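PDB 3U4Y: uncharacterized protein from Desulfotomaculum acetoxidans, which is of unknown function but folds as a seven-bladed beta-propeller of the lactonase-like family. Local coordinates for residues 14-19 with 311-316; 108-113 with 162-167; 263-268 with 289-294. One frame throughout, in Å; residues are numbered along the deposited sequence.

Contact 1 of 3, residues 14-19 with 311-316; sequences VVEQHL and AGIEAN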
ATOM      1  N   VAL A  14      -4.342 -11.371   2.048  1.00 27.01           N
ATOM      2  CA  VAL A  14      -5.306 -10.337   2.379  1.00 29.41           C
ATOM      3  C   VAL A  14      -5.667 -10.362   3.852  1.00 34.05           C
ATOM      4  O   VAL A  14      -5.865 -11.426   4.443  1.00 38.57           O
ATOM      5  CB  VAL A  14      -6.588 -10.468   1.545  1.00 31.19           C
ATOM      6  CG1 VAL A  14      -7.279 -11.791   1.827  1.00 35.68           C
ATOM      7  CG2 VAL A  14      -7.518  -9.298   1.822  1.00 23.02           C
ATOM      8  N   VAL A  15      -5.762  -9.173   4.437  1.00 32.67           N
ATOM      9  CA  VAL A  15      -6.051  -9.038   5.856  1.00 32.05           C
ATOM     10  C   VAL A  15      -7.549  -9.056   6.143  1.00 29.66           C
ATOM     11  O   VAL A  15      -8.338  -8.482   5.394  1.00 34.16           O
ATOM     12  CB  VAL A  15      -5.429  -7.763   6.412  1.00 29.63           C
ATOM     13  CG1 VAL A  15      -5.840  -7.569   7.852  1.00 18.29           C
ATOM     14  CG2 VAL A  15      -3.914  -7.818   6.258  1.00 20.29           C
ATOM     15  N   GLU A  16      -7.934  -9.754   7.209  1.00 24.16           N
ATOM     16  CA  GLU A  16      -9.307  -9.725   7.702  1.00 31.85           C
ATOM     17  C   GLU A  16      -9.276  -9.261   9.131  1.00 37.28           C
ATOM     18  O   GLU A  16      -9.094 -10.052  10.045  1.00 48.51           O
ATOM     19  CB  GLU A  16      -9.942 -11.095   7.624  1.00 35.67           C
ATOM     20  CG  GLU A  16     -10.124 -11.567   6.215  1.00 44.30           C
ATOM     21  CD  GLU A  16     -10.076 -13.064   6.121  1.00 59.39           C
ATOM     22  OE1 GLU A  16      -8.983 -13.648   6.311  1.00 60.48           O
ATOM     23  OE2 GLU A  16     -11.138 -13.656   5.864  1.00 68.19           O
ATOM     24  N   GLN A  17      -9.443  -7.962   9.314  1.00 34.34           N
ATOM     25  CA  GLN A  17      -9.151  -7.331  10.584  1.00 35.39           C
ATOM     26  C   GLN A  17     -10.061  -7.808  11.706  1.00 35.34           C
ATOM     27  O   GLN A  17      -9.629  -7.960  12.848  1.00 28.36           O
ATOM     28  CB  GLN A  17      -9.262  -5.817  10.452  1.00 32.08           C
ATOM     29  CG  GLN A  17      -8.856  -5.116  11.711  1.00 37.70           C
ATOM     30  CD  GLN A  17      -9.135  -3.649  11.664  1.00 44.22           C
ATOM     31  OE1 GLN A  17     -10.276  -3.216  11.864  1.00 57.17           O
ATOM     32  NE2 GLN A  17      -8.099  -2.862  11.401  1.00 36.17           N
ATOM     33  N   HIS A  18     -11.326  -8.036  11.379  1.00 35.57           N
ATOM     34  CA  HIS A  18     -12.304  -8.355  12.400  1.00 33.07           C
ATOM     35  C   HIS A  18     -12.212  -9.803  12.852  1.00 43.02           C
ATOM     36  O   HIS A  18     -12.732 -10.161  13.903  1.00 52.59           O
ATOM     37  CB  HIS A  18     -13.706  -8.042  11.912  1.00 24.64           C
ATOM     38  CG  HIS A  18     -14.110  -8.806  10.700  1.00 36.51           C
ATOM     39  ND1 HIS A  18     -13.355  -8.827   9.549  1.00 44.62           N
ATOM     40  CD2 HIS A  18     -15.200  -9.569  10.450  1.00 45.52           C
ATOM     41  CE1 HIS A  18     -13.959  -9.574   8.644  1.00 49.38           C
ATOM     42  NE2 HIS A  18     -15.083 -10.037   9.165  1.00 47.72           N
ATOM     43  N   LEU A  19     -11.555 -10.638  12.060  1.00 39.36           N
ATOM     44  CA  LEU A  19     -11.346 -12.024  12.446  1.00 35.17           C
ATOM     45  C   LEU A  19      -9.960 -12.147  13.033  1.00 38.83           C
ATOM     46  O   LEU A  19      -9.552 -13.216  13.464  1.00 41.21           O
ATOM     47  CB  LEU A  19     -11.505 -12.958  11.254  1.00 32.95           C
ATOM     48  CG  LEU A  19     -12.841 -12.783  10.542  1.00 34.52           C
ATOM     49  CD1 LEU A  19     -13.243 -14.042   9.802  1.00 35.29           C
ATOM     50  CD2 LEU A  19     -13.889 -12.398  11.551  1.00 33.89           C
ATOM     51  N   ALA A 311     -13.939 -17.489  -2.338  1.00 65.59           N
ATOM     52  CA  ALA A 311     -14.823 -18.134  -1.386  1.00 60.18           C
ATOM     53  C   ALA A 311     -14.511 -17.808   0.065  1.00 46.18           C
ATOM     54  O   ALA A 311     -13.387 -17.967   0.530  1.00 46.48           O
ATOM     55  CB  ALA A 311     -14.731 -19.616  -1.583  1.00 81.40           C
ATOM     56  N   GLY A 312     -15.520 -17.370   0.795  1.00 38.88           N
ATOM     57  CA  GLY A 312     -15.387 -17.213   2.232  1.00 35.41           C
ATOM     58  C   GLY A 312     -14.206 -16.427   2.781  1.00 42.50           C
ATOM     59  O   GLY A 312     -13.613 -16.829   3.781  1.00 35.47           O
ATOM     60  N   ILE A 313     -13.859 -15.307   2.148  1.00 54.21           N
ATOM     61  CA  ILE A 313     -12.934 -14.347   2.754  1.00 45.25           C
ATOM     62  C   ILE A 313     -13.707 -13.076   3.039  1.00 45.55           C
ATOM     63  O   ILE A 313     -14.312 -12.503   2.136  1.00 58.76           O
ATOM     64  CB  ILE A 313     -11.755 -13.962   1.834  1.00 38.04           C
ATOM     65  CG1 ILE A 313     -10.810 -15.138   1.587  1.00 44.88           C
ATOM     66  CG2 ILE A 313     -10.960 -12.836   2.452  1.00 26.38           C
ATOM     67  CD1 ILE A 313      -9.548 -14.735   0.850  1.00 34.72           C
ATOM     68  N   GLU A 314     -13.689 -12.631   4.289  1.00 37.59           N
ATOM     69  CA  GLU A 314     -14.361 -11.399   4.663  1.00 37.08           C
ATOM     70  C   GLU A 314     -13.339 -10.265   4.634  1.00 38.61           C
ATOM     71  O   GLU A 314     -12.706  -9.933   5.631  1.00 36.70           O
ATOM     72  CB  GLU A 314     -15.018 -11.563   6.028  1.00 42.52           C
ATOM     73  CG  GLU A 314     -15.954 -12.778   6.093  1.00 61.27           C
ATOM     74  CD  GLU A 314     -16.569 -13.005   7.473  1.00 72.90           C
ATOM     75  OE1 GLU A 314     -17.396 -13.936   7.606  1.00 82.16           O
ATOM     76  OE2 GLU A 314     -16.226 -12.262   8.420  1.00 69.11           O
ATOM     77  N   ALA A 315     -13.162  -9.687   3.458  1.00 40.25           N
ATOM     78  CA  ALA A 315     -12.071  -8.757   3.262  1.00 43.90           C
ATOM     79  C   ALA A 315     -12.188  -7.629   4.259  1.00 35.66           C
ATOM     80  O   ALA A 315     -13.288  -7.186   4.564  1.00 42.58           O
ATOM     81  CB  ALA A 315     -12.079  -8.229   1.836  1.00 51.15           C
ATOM     82  N   ASN A 316     -11.049  -7.168   4.758  1.00 25.99           N
ATOM     83  CA  ASN A 316     -11.031  -6.104   5.736  1.00 22.37           C
ATOM     84  C   ASN A 316      -9.604  -5.661   6.014  1.00 20.97           C
ATOM     85  O   ASN A 316      -9.007  -6.039   6.997  1.00 24.52           O
ATOM     86  CB  ASN A 316     -11.685  -6.604   7.013  1.00 23.31           C
ATOM     87  CG  ASN A 316     -12.240  -5.490   7.873  1.00 34.44           C
ATOM     88  OD1 ASN A 316     -11.949  -4.307   7.678  1.00 35.29           O
ATOM     89  ND2 ASN A 316     -13.043  -5.872   8.849  1.00 43.42           N
TER
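Asn316 and the end of strand 11-16 exchange two backbone bonds around Glu16. Asn316 N donates to Val15 O at 3.1 Å, and Gln17 N returns a bond to Asn316 O at 3.0 Å. This is a single beta bridge between Glu16 and Asn316. The carboxylate of Glu16 ties Glu314 N to the side chains of Arg21 and Ser23: OE2 takes the backbone N of Glu314 at 3.2 Å on its anti side, and also pairs with Arg21, while OE1 is bound by the hydroxyl of Ser23. The charge is therefore probably well compensated. Two residues further along, His18 NE2 donates to Glu314 OE2 at 2.6 Å, using the anti lone pair of the carboxylate. Ring and carboxylate lie nearly coplanar, 19° apart, although the two side chains cross at about a right angle. With CG set between backbone N and carbonyl carbon (chi1 61°), the imidazole brings its edge, with NE2, to Glu314, and Leu19 CD2 lies over one ring face, toward the rim. The amide NE2 of Gln17 is held by Phe42 O. Apart from these polar pairs, Val14 CG1 meets Ile313 CD1 tip to tip at 3.8 Å. The strand joined here lies in a four-stranded sheet with 319-321 at its edge, so N- and C-terminal chain share one blade, the ring closure characteristic of beta-propellers.

Contact 2 of 3, residues 108-113 with 162-167; sequences FNMQSY and GVLFDT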
ATOM      1  N   PHE A 108       2.630   8.790  17.625  1.00 57.75           N
ATOM      2  CA  PHE A 108       2.696   8.630  16.185  1.00 55.38           C
ATOM      3  C   PHE A 108       4.149   8.503  15.773  1.00 53.34           C
ATOM      4  O   PHE A 108       4.923   9.454  15.866  1.00 47.07           O
ATOM      5  CB  PHE A 108       2.000   9.803  15.491  1.00 48.47           C
ATOM      6  CG  PHE A 108       0.619  10.089  16.036  1.00 47.86           C
ATOM      7  CD1 PHE A 108       0.354  11.276  16.724  1.00 41.39           C
ATOM      8  CD2 PHE A 108      -0.407   9.151  15.897  1.00 41.03           C
ATOM      9  CE1 PHE A 108      -0.915  11.530  17.247  1.00 36.57           C
ATOM     10  CE2 PHE A 108      -1.680   9.392  16.412  1.00 36.80           C
ATOM     11  CZ  PHE A 108      -1.936  10.585  17.088  1.00 41.49           C
ATOM     12  N   ASN A 109       4.523   7.303  15.348  1.00 43.48           N
ATOM     13  CA  ASN A 109       5.892   7.069  14.940  1.00 43.67           C
ATOM     14  C   ASN A 109       6.024   6.347  13.625  1.00 43.32           C
ATOM     15  O   ASN A 109       5.147   5.584  13.218  1.00 52.48           O
ATOM     16  CB  ASN A 109       6.623   6.235  15.980  1.00 47.62           C
ATOM     17  CG  ASN A 109       6.741   6.922  17.284  1.00 42.16           C
ATOM     18  OD1 ASN A 109       7.536   7.842  17.445  1.00 45.20           O
ATOM     19  ND2 ASN A 109       5.967   6.467  18.249  1.00 43.17           N
HETATM   20  N   MSE A 110       7.161   6.575  12.985  1.00 38.46           N
HETATM   21  CA  MSE A 110       7.579   5.759  11.868  1.00 39.67           C
HETATM   22  C   MSE A 110       8.624   4.781  12.375  1.00 37.74           C
HETATM   23  O   MSE A 110       9.510   5.156  13.127  1.00 45.34           O
HETATM   24  CB  MSE A 110       8.153   6.632  10.762  1.00 42.24           C
HETATM   25  CG  MSE A 110       8.930   5.858   9.723  1.00 49.04           C
HETATM   26 SE   MSE A 110       9.552   6.984   8.264  0.88 45.71          SE
HETATM   27  CE  MSE A 110       7.784   7.486   7.631  1.00 24.17           C
ATOM     28  N   GLN A 111       8.522   3.525  11.963  1.00 37.04           N
ATOM     29  CA  GLN A 111       9.369   2.476  12.511  1.00 31.72           C
ATOM     30  C   GLN A 111       9.886   1.583  11.407  1.00 32.04           C
ATOM     31  O   GLN A 111       9.107   1.160  10.544  1.00 33.92           O
ATOM     32  CB  GLN A 111       8.566   1.612  13.482  1.00 38.55           C
ATOM     33  CG  GLN A 111       7.820   2.373  14.570  1.00 42.92           C
ATOM     34  CD  GLN A 111       7.321   1.448  15.653  1.00 42.31           C
ATOM     35  OE1 GLN A 111       8.070   1.092  16.561  1.00 55.47           O
ATOM     36  NE2 GLN A 111       6.068   1.025  15.551  1.00 33.18           N
ATOM     37  N   SER A 112      11.192   1.296  11.443  1.00 34.28           N
ATOM     38  CA  SER A 112      11.820   0.347  10.511  1.00 36.81           C
ATOM     39  C   SER A 112      12.190  -0.958  11.195  1.00 39.28           C
ATOM     40  O   SER A 112      12.490  -0.982  12.377  1.00 42.99           O
ATOM     41  CB  SER A 112      13.084   0.928   9.883  1.00 37.64           C
ATOM     42  OG  SER A 112      14.132   0.931  10.829  1.00 40.53           O
ATOM     43  N   TYR A 113      12.219  -2.029  10.414  1.00 44.04           N
ATOM     44  CA  TYR A 113      12.334  -3.380  10.933  1.00 40.68           C
ATOM     45  C   TYR A 113      13.266  -4.223  10.054  1.00 41.54           C
ATOM     46  O   TYR A 113      13.037  -4.324   8.848  1.00 41.65           O
ATOM     47  CB  TYR A 113      10.928  -3.969  10.963  1.00 35.95           C
ATOM     48  CG  TYR A 113      10.844  -5.464  11.110  1.00 46.01           C
ATOM     49  CD1 TYR A 113      10.791  -6.062  12.367  1.00 42.82           C
ATOM     50  CD2 TYR A 113      10.786  -6.280   9.997  1.00 54.51           C
ATOM     51  CE1 TYR A 113      10.699  -7.433  12.504  1.00 38.03           C
ATOM     52  CE2 TYR A 113      10.695  -7.659  10.126  1.00 61.18           C
ATOM     53  CZ  TYR A 113      10.648  -8.230  11.380  1.00 48.05           C
ATOM     54  OH  TYR A 113      10.555  -9.600  11.489  1.00 45.09           O
ATOM     55  N   GLY A 162      18.956   1.177   8.048  1.00 45.15           N
ATOM     56  CA  GLY A 162      17.576   1.146   8.505  1.00 39.56           C
ATOM     57  C   GLY A 162      17.211   2.321   9.399  1.00 40.38           C
ATOM     58  O   GLY A 162      16.047   2.522   9.750  1.00 42.52           O
ATOM     59  N   VAL A 163      18.214   3.107   9.765  1.00 33.24           N
ATOM     60  CA  VAL A 163      17.995   4.330  10.512  1.00 29.25           C
ATOM     61  C   VAL A 163      17.105   5.298   9.718  1.00 37.53           C
ATOM     62  O   VAL A 163      17.337   5.556   8.536  1.00 43.64           O
ATOM     63  CB  VAL A 163      19.335   5.005  10.826  1.00 29.12           C
ATOM     64  CG1 VAL A 163      19.203   5.939  11.996  1.00 36.72           C
ATOM     65  CG2 VAL A 163      20.372   3.965  11.118  1.00 37.12           C
ATOM     66  N   LEU A 164      16.086   5.833  10.378  1.00 34.55           N
ATOM     67  CA  LEU A 164      15.172   6.776   9.754  1.00 30.65           C
ATOM     68  C   LEU A 164      15.570   8.216  10.062  1.00 41.38           C
ATOM     69  O   LEU A 164      16.183   8.490  11.094  1.00 47.95           O
ATOM     70  CB  LEU A 164      13.756   6.512  10.244  1.00 31.68           C
ATOM     71  CG  LEU A 164      13.234   5.106   9.953  1.00 32.11           C
ATOM     72  CD1 LEU A 164      12.094   4.726  10.874  1.00 27.86           C
ATOM     73  CD2 LEU A 164      12.794   5.022   8.517  1.00 31.66           C
ATOM     74  N   PHE A 165      15.221   9.125   9.152  1.00 44.34           N
ATOM     75  CA  PHE A 165      15.521  10.549   9.288  1.00 33.24           C
ATOM     76  C   PHE A 165      14.337  11.395   8.844  1.00 34.95           C
ATOM     77  O   PHE A 165      13.569  11.018   7.957  1.00 25.81           O
ATOM     78  CB  PHE A 165      16.744  10.940   8.461  1.00 30.34           C
ATOM     79  CG  PHE A 165      18.004  10.217   8.853  1.00 52.19           C
ATOM     80  CD1 PHE A 165      18.936  10.820   9.692  1.00 61.01           C
ATOM     81  CD2 PHE A 165      18.264   8.936   8.379  1.00 57.99           C
ATOM     82  CE1 PHE A 165      20.104  10.160  10.054  1.00 59.97           C
ATOM     83  CE2 PHE A 165      19.429   8.268   8.738  1.00 61.72           C
ATOM     84  CZ  PHE A 165      20.348   8.882   9.577  1.00 62.77           C
ATOM     85  N   ASP A 166      14.202  12.554   9.473  1.00 45.01           N
ATOM     86  CA  ASP A 166      13.167  13.505   9.116  1.00 37.72           C
ATOM     87  C   ASP A 166      13.805  14.706   8.440  1.00 40.91           C
ATOM     88  O   ASP A 166      14.583  15.431   9.058  1.00 41.66           O
ATOM     89  CB  ASP A 166      12.424  13.959  10.364  1.00 37.65           C
ATOM     90  CG  ASP A 166      11.093  14.617  10.046  1.00 46.74           C
ATOM     91  OD1 ASP A 166      10.890  15.018   8.875  1.00 45.90           O
ATOM     92  OD2 ASP A 166      10.252  14.725  10.971  1.00 47.04           O
ATOM     93  N   THR A 167      13.479  14.920   7.170  1.00 41.25           N
ATOM     94  CA  THR A 167      13.977  16.093   6.455  1.00 36.39           C
ATOM     95  C   THR A 167      13.130  17.330   6.742  1.00 30.79           C
ATOM     96  O   THR A 167      13.608  18.452   6.618  1.00 41.86           O
ATOM     97  CB  THR A 167      14.043  15.843   4.944  1.00 37.32           C
ATOM     98  OG1 THR A 167      12.717  15.828   4.406  1.00 45.55           O
ATOM     99  CG2 THR A 167      14.693  14.505   4.673  1.00 28.39           C
TER
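Met110, a selenomethionine, meets Leu164 first along strand 109-114. Its CG lies 3.6 Å from Leu164 CD1, and its SE 3.8 Å from Leu164 CD2, so the two methyls of the leucine touch successive atoms of one side chain. Met110 CG stands opposite the backbone N (chi1 165°) and the chain bends only at its last torsion, which lays the thioether across the leucine obliquely. Met110 O also lies 3.5 Å from Leu164 CD1. Gln111 points the other way, so only its backbone comes near that methyl. At Ser112 the side chain turns back toward 162-167: CB is 4.0 Å from Leu164 CD1, and OG donates to Gly162 O at 2.7 Å, tilted 34° from the carbonyl plane. Ile143 and Ile145 of strand 142-147 touch Met110, and Ile143 also touches Leu164. The two strands belong to neighbouring four-stranded sheets and run roughly antiparallel at 145° with axes 8.6 Å apart at closest approach, too far for backbone pairing, and meet largely through side chains. This is an apolar contact with one polar fastening: Leu164 fills the ground between Met110 and Ser112, while the serine hydroxyl gives the carbonyl of buried Gly162 a hydrogen-bond partner.

Contact 3 of 3, residues 263-268 with 289-294; sequences HGLLID and ISANIS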
ATOM      1  N   HIS A 263     -17.263  -0.829  -9.462  1.00 31.30           N
ATOM      2  CA  HIS A 263     -17.056  -2.121  -8.839  1.00 37.99           C
ATOM      3  C   HIS A 263     -18.309  -2.677  -8.149  1.00 42.86           C
ATOM      4  O   HIS A 263     -18.402  -3.875  -7.878  1.00 36.38           O
ATOM      5  CB  HIS A 263     -15.872  -2.074  -7.886  1.00 36.63           C
ATOM      6  CG  HIS A 263     -15.820  -0.845  -7.039  1.00 34.58           C
ATOM      7  ND1 HIS A 263     -16.899  -0.397  -6.311  1.00 38.31           N
ATOM      8  CD2 HIS A 263     -14.806   0.018  -6.783  1.00 33.07           C
ATOM      9  CE1 HIS A 263     -16.556   0.696  -5.652  1.00 37.84           C
ATOM     10  NE2 HIS A 263     -15.290   0.967  -5.918  1.00 28.87           N
ATOM     11  N   GLY A 264     -19.282  -1.812  -7.888  1.00 49.21           N
ATOM     12  CA  GLY A 264     -20.490  -2.241  -7.210  1.00 50.23           C
ATOM     13  C   GLY A 264     -20.159  -2.916  -5.895  1.00 51.92           C
ATOM     14  O   GLY A 264     -20.680  -3.979  -5.588  1.00 56.68           O
ATOM     15  N   LEU A 265     -19.265  -2.299  -5.130  1.00 47.25           N
ATOM     16  CA  LEU A 265     -18.891  -2.788  -3.814  1.00 42.16           C
ATOM     17  C   LEU A 265     -19.042  -1.677  -2.790  1.00 47.25           C
ATOM     18  O   LEU A 265     -18.962  -0.486  -3.126  1.00 47.32           O
ATOM     19  CB  LEU A 265     -17.434  -3.244  -3.792  1.00 33.55           C
ATOM     20  CG  LEU A 265     -17.055  -4.480  -4.582  1.00 35.61           C
ATOM     21  CD1 LEU A 265     -15.556  -4.770  -4.433  1.00 31.07           C
ATOM     22  CD2 LEU A 265     -17.911  -5.648  -4.119  1.00 39.09           C
ATOM     23  N   LEU A 266     -19.246  -2.072  -1.537  1.00 40.19           N
ATOM     24  CA  LEU A 266     -19.235  -1.127  -0.440  1.00 43.12           C
ATOM     25  C   LEU A 266     -17.840  -1.131   0.163  1.00 49.32           C
ATOM     26  O   LEU A 266     -17.340  -2.174   0.581  1.00 48.52           O
ATOM     27  CB  LEU A 266     -20.279  -1.514   0.597  1.00 38.40           C
ATOM     28  CG  LEU A 266     -21.690  -1.622   0.014  1.00 35.72           C
ATOM     29  CD1 LEU A 266     -22.651  -2.160   1.045  1.00 35.18           C
ATOM     30  CD2 LEU A 266     -22.169  -0.282  -0.506  1.00 22.66           C
ATOM     31  N   ILE A 267     -17.200   0.034   0.175  1.00 41.10           N
ATOM     32  CA  ILE A 267     -15.849   0.149   0.701  1.00 35.85           C
ATOM     33  C   ILE A 267     -15.701   1.525   1.350  1.00 33.43           C
ATOM     34  O   ILE A 267     -16.483   2.422   1.031  1.00 36.83           O
ATOM     35  CB  ILE A 267     -14.787  -0.127  -0.412  1.00 44.35           C
ATOM     36  CG1 ILE A 267     -13.554   0.756  -0.254  1.00 40.73           C
ATOM     37  CG2 ILE A 267     -15.365   0.083  -1.802  1.00 38.77           C
ATOM     38  CD1 ILE A 267     -12.480   0.413  -1.221  1.00 36.19           C
ATOM     39  N   ASP A 268     -14.751   1.672   2.283  1.00 24.34           N
ATOM     40  CA  ASP A 268     -14.484   2.950   2.955  1.00 25.38           C
ATOM     41  C   ASP A 268     -13.037   3.079   3.458  1.00 30.91           C
ATOM     42  O   ASP A 268     -12.752   2.756   4.601  1.00 42.57           O
ATOM     43  CB  ASP A 268     -15.449   3.140   4.137  1.00 40.10           C
ATOM     44  CG  ASP A 268     -15.338   4.530   4.796  1.00 59.36           C
ATOM     45  OD1 ASP A 268     -14.230   5.121   4.849  1.00 68.15           O
ATOM     46  OD2 ASP A 268     -16.382   5.030   5.272  1.00 58.35           O
ATOM     47  N   ILE A 289      -9.771  -6.436  -5.688  1.00 35.34           N
ATOM     48  CA  ILE A 289     -10.237  -5.383  -4.776  1.00 31.53           C
ATOM     49  C   ILE A 289     -10.673  -5.950  -3.424  1.00 29.49           C
ATOM     50  O   ILE A 289     -11.449  -6.917  -3.371  1.00 26.67           O
ATOM     51  CB  ILE A 289     -11.443  -4.581  -5.345  1.00 29.35           C
ATOM     52  CG1 ILE A 289     -11.169  -4.053  -6.751  1.00 39.09           C
ATOM     53  CG2 ILE A 289     -11.771  -3.438  -4.451  1.00 20.88           C
ATOM     54  CD1 ILE A 289     -12.284  -3.187  -7.306  1.00 21.82           C
ATOM     55  N   SER A 290     -10.175  -5.339  -2.346  1.00 31.07           N
ATOM     56  CA  SER A 290     -10.538  -5.714  -0.976  1.00 33.39           C
ATOM     57  C   SER A 290     -11.549  -4.740  -0.358  1.00 41.25           C
ATOM     58  O   SER A 290     -11.170  -3.739   0.256  1.00 51.34           O
ATOM     59  CB  SER A 290      -9.294  -5.825  -0.094  1.00 35.26           C
ATOM     60  OG  SER A 290      -9.610  -5.626   1.274  1.00 48.13           O
ATOM     61  N   ALA A 291     -12.832  -5.068  -0.517  1.00 34.57           N
ATOM     62  CA  ALA A 291     -13.953  -4.252  -0.060  1.00 32.81           C
ATOM     63  C   ALA A 291     -14.140  -4.238   1.461  1.00 37.58           C
ATOM     64  O   ALA A 291     -14.861  -5.059   2.023  1.00 37.28           O
ATOM     65  CB  ALA A 291     -15.236  -4.697  -0.748  1.00 38.32           C
ATOM     66  N   ASN A 292     -13.453  -3.303   2.104  1.00 45.47           N
ATOM     67  CA  ASN A 292     -13.714  -2.862   3.473  1.00 38.12           C
ATOM     68  C   ASN A 292     -15.055  -3.246   4.103  1.00 34.58           C
ATOM     69  O   ASN A 292     -15.092  -3.857   5.163  1.00 37.89           O
ATOM     70  CB  ASN A 292     -13.612  -1.335   3.499  1.00 38.14           C
ATOM     71  CG  ASN A 292     -12.855  -0.836   4.680  1.00 55.18           C
ATOM     72  OD1 ASN A 292     -12.291  -1.619   5.436  1.00 68.62           O
ATOM     73  ND2 ASN A 292     -12.822   0.476   4.853  1.00 62.96           N
ATOM     74  N   ILE A 293     -16.152  -2.851   3.458  1.00 35.47           N
ATOM     75  CA  ILE A 293     -17.479  -2.863   4.076  1.00 38.28           C
ATOM     76  C   ILE A 293     -18.421  -3.920   3.497  1.00 39.90           C
ATOM     77  O   ILE A 293     -19.357  -4.353   4.160  1.00 41.22           O
ATOM     78  CB  ILE A 293     -18.146  -1.457   3.999  1.00 28.83           C
ATOM     79  CG1 ILE A 293     -17.441  -0.480   4.930  1.00 27.82           C
ATOM     80  CG2 ILE A 293     -19.615  -1.522   4.349  1.00 24.65           C
ATOM     81  CD1 ILE A 293     -18.345   0.599   5.484  1.00 58.92           C
ATOM     82  N   SER A 294     -18.188  -4.325   2.258  1.00 42.12           N
ATOM     83  CA  SER A 294     -18.938  -5.435   1.687  1.00 33.64           C
ATOM     84  C   SER A 294     -18.283  -6.716   2.170  1.00 33.38           C
ATOM     85  O   SER A 294     -18.894  -7.795   2.143  1.00 33.64           O
ATOM     86  CB  SER A 294     -18.956  -5.368   0.153  1.00 26.39           C
ATOM     87  OG  SER A 294     -20.222  -4.930  -0.329  1.00 29.86           O
TER
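Leu266 is gripped through its backbone by Ser294 and Ile293. Its O accepts two N-H groups from the same face of the carbonyl plane, Ser294 N at 2.9 Å and Ile293 N at 3.2 Å; the first donor is tilted 31° from that plane and the second stands above it. Leu266 N donates to Ser294 OG as well, at 3.3 Å, a long but fairly straight bond with an N-H...O angle of 160°. Ser294 thus binds both backbone polar groups of Leu266, one with its amide and one with its hydroxyl. Without the hydroxyl, as with an alanine here in place of Ser294, Leu266 N would probably lose its acceptor and this part of the loop be less firmly held. A further bond shapes the loop from within, Leu265 N to His263 ND1, while His263 NE2 donates to Thr239 O. Outward from this come the apolar contacts. Leu265 CD1 touches Ala291 CB at 3.7 Å and Ile289 CG2 at 4.0 Å, Leu266 CB rests on Ile293 CG2 at 3.8 Å, and Ile289 CD1 runs up against His263 CB at 3.8 Å, the two side chains crossing at about a right angle. Ala291 is the centre of an inverse gamma turn. The loop 263-268 leaves strand 254-262, outermost in its sheet, and bridges two neighbouring sheets: Leu238, from the sheet of strand 254-262, touches His263, Ile267 and Ile289, and Phe300 of strand 296-301, in the next sheet, packs on His263 and Ile289.

Overall arrangement
Contacts 1 and 3 are neighbours on the same side of the chain's centre, their own centres 12 Å apart. They touch through Ala315, whose CB lies 3.6 Å from Ser290 OG, and through the side chains of Asn316 and Asn292. The loop 311-316 thus packs on both strand 11-16 and residues 290-292. Contact 2 is remote: its centre is 29 Å from that of contact 1 and 32 Å from that of contact 3, on the opposite side of the chain's centre from contact 3. Along the chain, contacts 2 and 3 follow one another inside the loop closed by contact 1, in keeping with successive blades in one ring.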